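Local coordinates for protein alpha-galacturonidase (Bacillus subtilis, PDB 3FEF) that hydrolyses alpha-1,4-linked galacturonate oligomers, releasing alpha-D-galacturonate, as an NAD- and manganese-dependent family 4 glycoside hydrolase that forms a homotetramer, at residues A180-E185 and R225-H230; G269-A274 and H291-S296. All blocks are in the same frame, centred on the assembly; numbering follows the deposited sequence.

Contact 1 of 2, residues A180-E185 and R225-H230; sequences AEMVTE and REFSAH
Met182, a selenomethionine in this crystal, lies over one face of the Phe227 ring, and this overlap is the tightly packed half of the contact between helices 171-187 and 220-231. Its CG sits nearly above the middle of the ring, 3.7 Å from the Phe227 centroid and only 12° off the ring normal, a CH-pi contact. Met182 CB covers the far rim, 3.8 Å from Phe227 CZ. The chain runs on extended through chi2, which carries Met182 SE over the root of the ring, 3.8 Å from Phe227 CD2; the bend at chi3 turns only the terminal CE. Met182 SE stands 4.4 Å from the Phe227 centroid and oblique to the ring, a Met-aromatic contact with selenium in place of sulfur. With CG anti to the backbone N (chi1 -163°), the Phe227 ring reaches across to helix 171-187; the closest CA atoms, those of Met182 and Phe227, are 7.3 Å apart. Leu220, Ile223 and Phe224 also pack on Met182.

One turn further along helix 171-187 the contact thins toward solvent. Glu185 OE1 merely reaches the ring edge, 4.1 Å from Phe227 CE1, with the carboxylate plane turned 59° from that of the ring. This carboxylate is held by tyrosines: Tyr231 OH bonds OE2 and Tyr236 OH bonds OE1 weakly, and both tyrosine rings also meet Phe227. An alanine in place of Phe227 would take the ring away, and the gap beneath Met182 would probably leave its selenium end free to turn. The arrangement is a helix-helix interface built on a Met-aromatic contact, joining the helix after strand 164-167 of the Rossmann-type sheet to a helix of the C-terminal family 4 region.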
# COMPACT_ATOMS: atom_id res chain seq x y z
N ALA A 180 7.78 -13.40 34.45
CA ALA A 180 8.95 -13.91 35.16
C ALA A 180 8.53 -14.70 36.41
O ALA A 180 9.06 -15.77 36.69
CB ALA A 180 9.92 -12.79 35.52
N GLU A 181 7.56 -14.19 37.16
CA GLU A 181 7.09 -14.89 38.35
C GLU A 181 6.38 -16.20 38.03
O GLU A 181 6.45 -17.17 38.80
CB GLU A 181 6.23 -13.98 39.23
CG GLU A 181 7.05 -12.82 39.82
CD GLU A 181 6.31 -12.05 40.88
OE1 GLU A 181 5.27 -12.54 41.37
OE2 GLU A 181 6.78 -10.95 41.23
N MSE A 182 5.72 -16.24 36.87
CA MSE A 182 5.05 -17.45 36.42
C MSE A 182 6.07 -18.53 36.11
O MSE A 182 5.87 -19.69 36.44
CB MSE A 182 4.18 -17.15 35.19
CG MSE A 182 3.81 -18.36 34.37
SE MSE A 182 3.14 -17.85 32.57
CE MSE A 182 4.88 -17.58 31.71
N VAL A 183 7.17 -18.15 35.46
CA VAL A 183 8.29 -19.04 35.20
C VAL A 183 8.81 -19.69 36.49
O VAL A 183 9.01 -20.90 36.54
CB VAL A 183 9.45 -18.28 34.54
CG1 VAL A 183 10.71 -19.13 34.50
CG2 VAL A 183 9.05 -17.78 33.12
N THR A 184 9.05 -18.88 37.51
CA THR A 184 9.45 -19.38 38.80
C THR A 184 8.39 -20.31 39.40
O THR A 184 8.68 -21.41 39.84
CB THR A 184 9.69 -18.25 39.79
OG1 THR A 184 10.71 -17.39 39.28
CG2 THR A 184 10.15 -18.81 41.14
N GLU A 185 7.14 -19.86 39.42
CA GLU A 185 6.10 -20.68 40.02
C GLU A 185 5.74 -21.94 39.24
O GLU A 185 5.36 -22.93 39.84
CB GLU A 185 4.84 -19.88 40.28
CG GLU A 185 3.93 -20.60 41.25
CD GLU A 185 2.49 -20.47 40.88
OE1 GLU A 185 1.94 -19.36 41.07
OE2 GLU A 185 1.90 -21.48 40.42
N ARG A 225 -0.89 -20.32 29.15
CA ARG A 225 -2.19 -20.95 28.96
C ARG A 225 -2.56 -21.82 30.18
O ARG A 225 -3.67 -21.72 30.70
CB ARG A 225 -2.26 -21.74 27.64
CG ARG A 225 -3.54 -22.58 27.50
CD ARG A 225 -3.93 -22.87 26.04
NE ARG A 225 -2.81 -22.84 25.09
CZ ARG A 225 -1.70 -23.59 25.19
NH1 ARG A 225 -0.76 -23.49 24.26
NH2 ARG A 225 -1.53 -24.43 26.22
N GLU A 226 -1.61 -22.63 30.66
CA GLU A 226 -1.83 -23.43 31.89
C GLU A 226 -2.06 -22.54 33.08
O GLU A 226 -2.99 -22.74 33.87
CB GLU A 226 -0.63 -24.35 32.16
CG GLU A 226 -0.64 -25.58 31.25
CD GLU A 226 0.75 -26.07 30.91
OE1 GLU A 226 1.69 -25.80 31.68
OE2 GLU A 226 0.92 -26.73 29.86
N PHE A 227 -1.19 -21.55 33.21
CA PHE A 227 -1.24 -20.55 34.25
C PHE A 227 -2.62 -19.90 34.30
O PHE A 227 -3.19 -19.70 35.37
CB PHE A 227 -0.19 -19.50 33.90
CG PHE A 227 0.17 -18.62 35.03
CD1 PHE A 227 0.56 -19.17 36.24
CD2 PHE A 227 0.17 -17.24 34.87
CE1 PHE A 227 0.91 -18.36 37.28
CE2 PHE A 227 0.53 -16.41 35.91
CZ PHE A 227 0.90 -16.97 37.13
N SER A 228 -3.15 -19.57 33.13
CA SER A 228 -4.43 -18.91 33.03
C SER A 228 -5.58 -19.85 33.40
O SER A 228 -6.58 -19.42 33.97
CB SER A 228 -4.64 -18.40 31.61
OG SER A 228 -5.99 -17.97 31.46
N ALA A 229 -5.44 -21.13 33.06
CA ALA A 229 -6.49 -22.09 33.38
C ALA A 229 -6.53 -22.31 34.88
O ALA A 229 -7.59 -22.48 35.46
CB ALA A 229 -6.28 -23.40 32.66
N HIS A 230 -5.36 -22.29 35.50
CA HIS A 230 -5.32 -22.54 36.92
C HIS A 230 -5.78 -21.36 37.78
O HIS A 230 -6.42 -21.57 38.81
CB HIS A 230 -3.93 -23.01 37.35
CG HIS A 230 -3.95 -23.79 38.63
ND1 HIS A 230 -3.43 -23.30 39.81
CD2 HIS A 230 -4.46 -25.00 38.92
CE1 HIS A 230 -3.61 -24.18 40.77
NE2 HIS A 230 -4.24 -25.23 40.25

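Contact 2 of 2, residues G269-A274 and H291-S296; sequences GDRHLA and HLTPIS. With SO4 (sulfate ion), chain E.
Arg271 meets Thr293 with the edge of its guanidinium, while its CB lies 3.9 Å from His291 O. The pair ties the short helix 270-273 to the extended segment leading into helix 295-314, beside the active centre of this family 4 glycosidase. Arg271 NH1 donates to Thr293 OG1 over 2.8 Å at 159°, with the hydroxyl close to the guanidinium plane. Arg271 NH1 also donates to sulfate O2 over 2.7 Å; the ion probably comes from the crystallisation liquor, and NH2 adds a weak, longer bond to that oxygen. Arg298 NH1 also binds the sulfate, so two arginines gather round one anion, consistent with a spot near the active site that suits a negative group.

CG of Arg271 is wedged between the backbone N and the carbonyl carbon (chi1 57°) and rests 4.1 Å above the plane of the His272 ring, toward its rim. That ring stacks on His206, a ligand of the bound magnesium, so His272 lies between the arginine and the metal site, and the arginine side chain is about 7 Å from the magnesium. It is also about 7 Å from the side chain of His170, the probable proton donor. One water joins the two segments: it accepts from Arg271 NE and from Thr293 OG1 and donates to His291 O at 2.6 Å.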
# COMPACT_ATOMS: atom_id res chain seq x y z
N GLY A 269 -1.92 -3.36 32.61
CA GLY A 269 -2.68 -3.62 33.82
C GLY A 269 -4.17 -3.77 33.51
O GLY A 269 -4.70 -3.16 32.57
N ASP A 270 -4.84 -4.61 34.29
CA ASP A 270 -6.26 -4.82 34.18
C ASP A 270 -7.05 -3.48 34.08
O ASP A 270 -7.98 -3.34 33.29
CB ASP A 270 -6.74 -5.67 35.38
CG ASP A 270 -6.46 -7.17 35.18
OD1 ASP A 270 -5.56 -7.53 34.38
OD2 ASP A 270 -7.16 -8.00 35.81
N ARG A 271 -6.64 -2.50 34.87
CA ARG A 271 -7.34 -1.22 34.92
C ARG A 271 -7.31 -0.49 33.57
O ARG A 271 -8.19 0.31 33.27
CB ARG A 271 -6.75 -0.35 36.03
CG ARG A 271 -5.24 -0.11 35.87
CD ARG A 271 -4.59 0.42 37.14
NE ARG A 271 -5.02 1.77 37.47
CZ ARG A 271 -4.35 2.88 37.17
NH1 ARG A 271 -4.83 4.07 37.53
NH2 ARG A 271 -3.21 2.82 36.51
N HIS A 272 -6.29 -0.74 32.76
CA HIS A 272 -6.19 -0.09 31.45
C HIS A 272 -6.89 -0.91 30.38
O HIS A 272 -7.59 -0.35 29.54
CB HIS A 272 -4.73 0.11 31.05
CG HIS A 272 -4.04 1.17 31.83
ND1 HIS A 272 -2.95 0.91 32.64
CD2 HIS A 272 -4.29 2.49 31.95
CE1 HIS A 272 -2.56 2.03 33.22
NE2 HIS A 272 -3.35 3.01 32.80
N LEU A 273 -6.70 -2.23 30.43
CA LEU A 273 -7.30 -3.13 29.46
C LEU A 273 -8.80 -2.97 29.50
O LEU A 273 -9.48 -3.00 28.47
CB LEU A 273 -6.96 -4.59 29.80
CG LEU A 273 -5.50 -5.04 29.62
CD1 LEU A 273 -5.28 -6.45 30.21
CD2 LEU A 273 -5.04 -4.96 28.14
N ALA A 274 -9.31 -2.84 30.72
CA ALA A 274 -10.75 -2.82 30.95
C ALA A 274 -11.47 -1.72 30.17
O ALA A 274 -12.65 -1.82 29.94
CB ALA A 274 -11.04 -2.69 32.44
N HIS A 291 -9.16 -2.14 40.56
CA HIS A 291 -9.86 -0.95 41.04
C HIS A 291 -10.06 0.10 39.96
O HIS A 291 -9.36 0.12 38.94
CB HIS A 291 -9.06 -0.27 42.15
CG HIS A 291 -8.57 -1.19 43.21
ND1 HIS A 291 -9.23 -1.37 44.40
CD2 HIS A 291 -7.45 -1.97 43.28
CE1 HIS A 291 -8.56 -2.23 45.16
NE2 HIS A 291 -7.47 -2.59 44.50
N LEU A 292 -10.99 1.01 40.21
CA LEU A 292 -11.07 2.23 39.44
C LEU A 292 -10.16 3.21 40.16
O LEU A 292 -9.84 3.00 41.32
CB LEU A 292 -12.50 2.75 39.43
CG LEU A 292 -13.62 1.76 39.12
CD1 LEU A 292 -14.94 2.50 39.19
CD2 LEU A 292 -13.44 1.10 37.74
N THR A 293 -9.71 4.25 39.48
CA THR A 293 -8.97 5.31 40.13
C THR A 293 -9.81 6.58 40.13
O THR A 293 -9.91 7.25 39.11
CB THR A 293 -7.66 5.62 39.39
OG1 THR A 293 -6.83 4.45 39.38
CG2 THR A 293 -6.90 6.78 40.06
N PRO A 294 -10.41 6.92 41.29
CA PRO A 294 -11.27 8.09 41.38
C PRO A 294 -10.42 9.34 41.41
O PRO A 294 -9.26 9.27 41.81
CB PRO A 294 -11.97 7.91 42.74
CG PRO A 294 -11.24 6.75 43.46
CD PRO A 294 -10.06 6.37 42.61
N ILE A 295 -10.96 10.48 41.00
CA ILE A 295 -10.12 11.68 40.95
C ILE A 295 -9.66 12.14 42.33
O ILE A 295 -8.65 12.83 42.44
CB ILE A 295 -10.79 12.83 40.22
CG1 ILE A 295 -11.05 12.44 38.76
CG2 ILE A 295 -9.91 14.08 40.28
CD1 ILE A 295 -9.85 11.76 38.09
N SER A 296 -10.39 11.76 43.37
CA SER A 296 -10.01 12.12 44.73
C SER A 296 -8.69 11.45 45.10
O SER A 296 -7.87 12.03 45.80
CB SER A 296 -11.11 11.68 45.69
OG SER A 296 -11.28 10.28 45.60
S SO4 E . -1.81 6.59 36.51
O1 SO4 E . -0.91 6.60 37.67
O2 SO4 E . -3.13 6.12 36.89
O3 SO4 E . -1.24 5.70 35.51
O4 SO4 E . -1.91 7.93 35.96
O HOH W 1 -7.51 1.92 38.82

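How the contacts relate
From the N terminus, the chain first builds the parallel Rossmann-type sheet and leaves its last strand, 164-167, through helix 171-187. Contact 1 closes the excursion that follows, which includes strands 197-202 and 207-215. Contact 2 comes later and closes a shorter loop of 16 residues without helix or strand. The two are in series, neither nested nor crossed, with centres about 24 Å apart. Helix 253-262 relates them: Glu260 bonds Ser228 of contact 1, and Val254 and Ala255 bond Asp270 of contact 2. Glu171, at the start of helix 171-187, also bonds Gly269, so that one helix reaches from the peripheral contact 1 to the active-centre side.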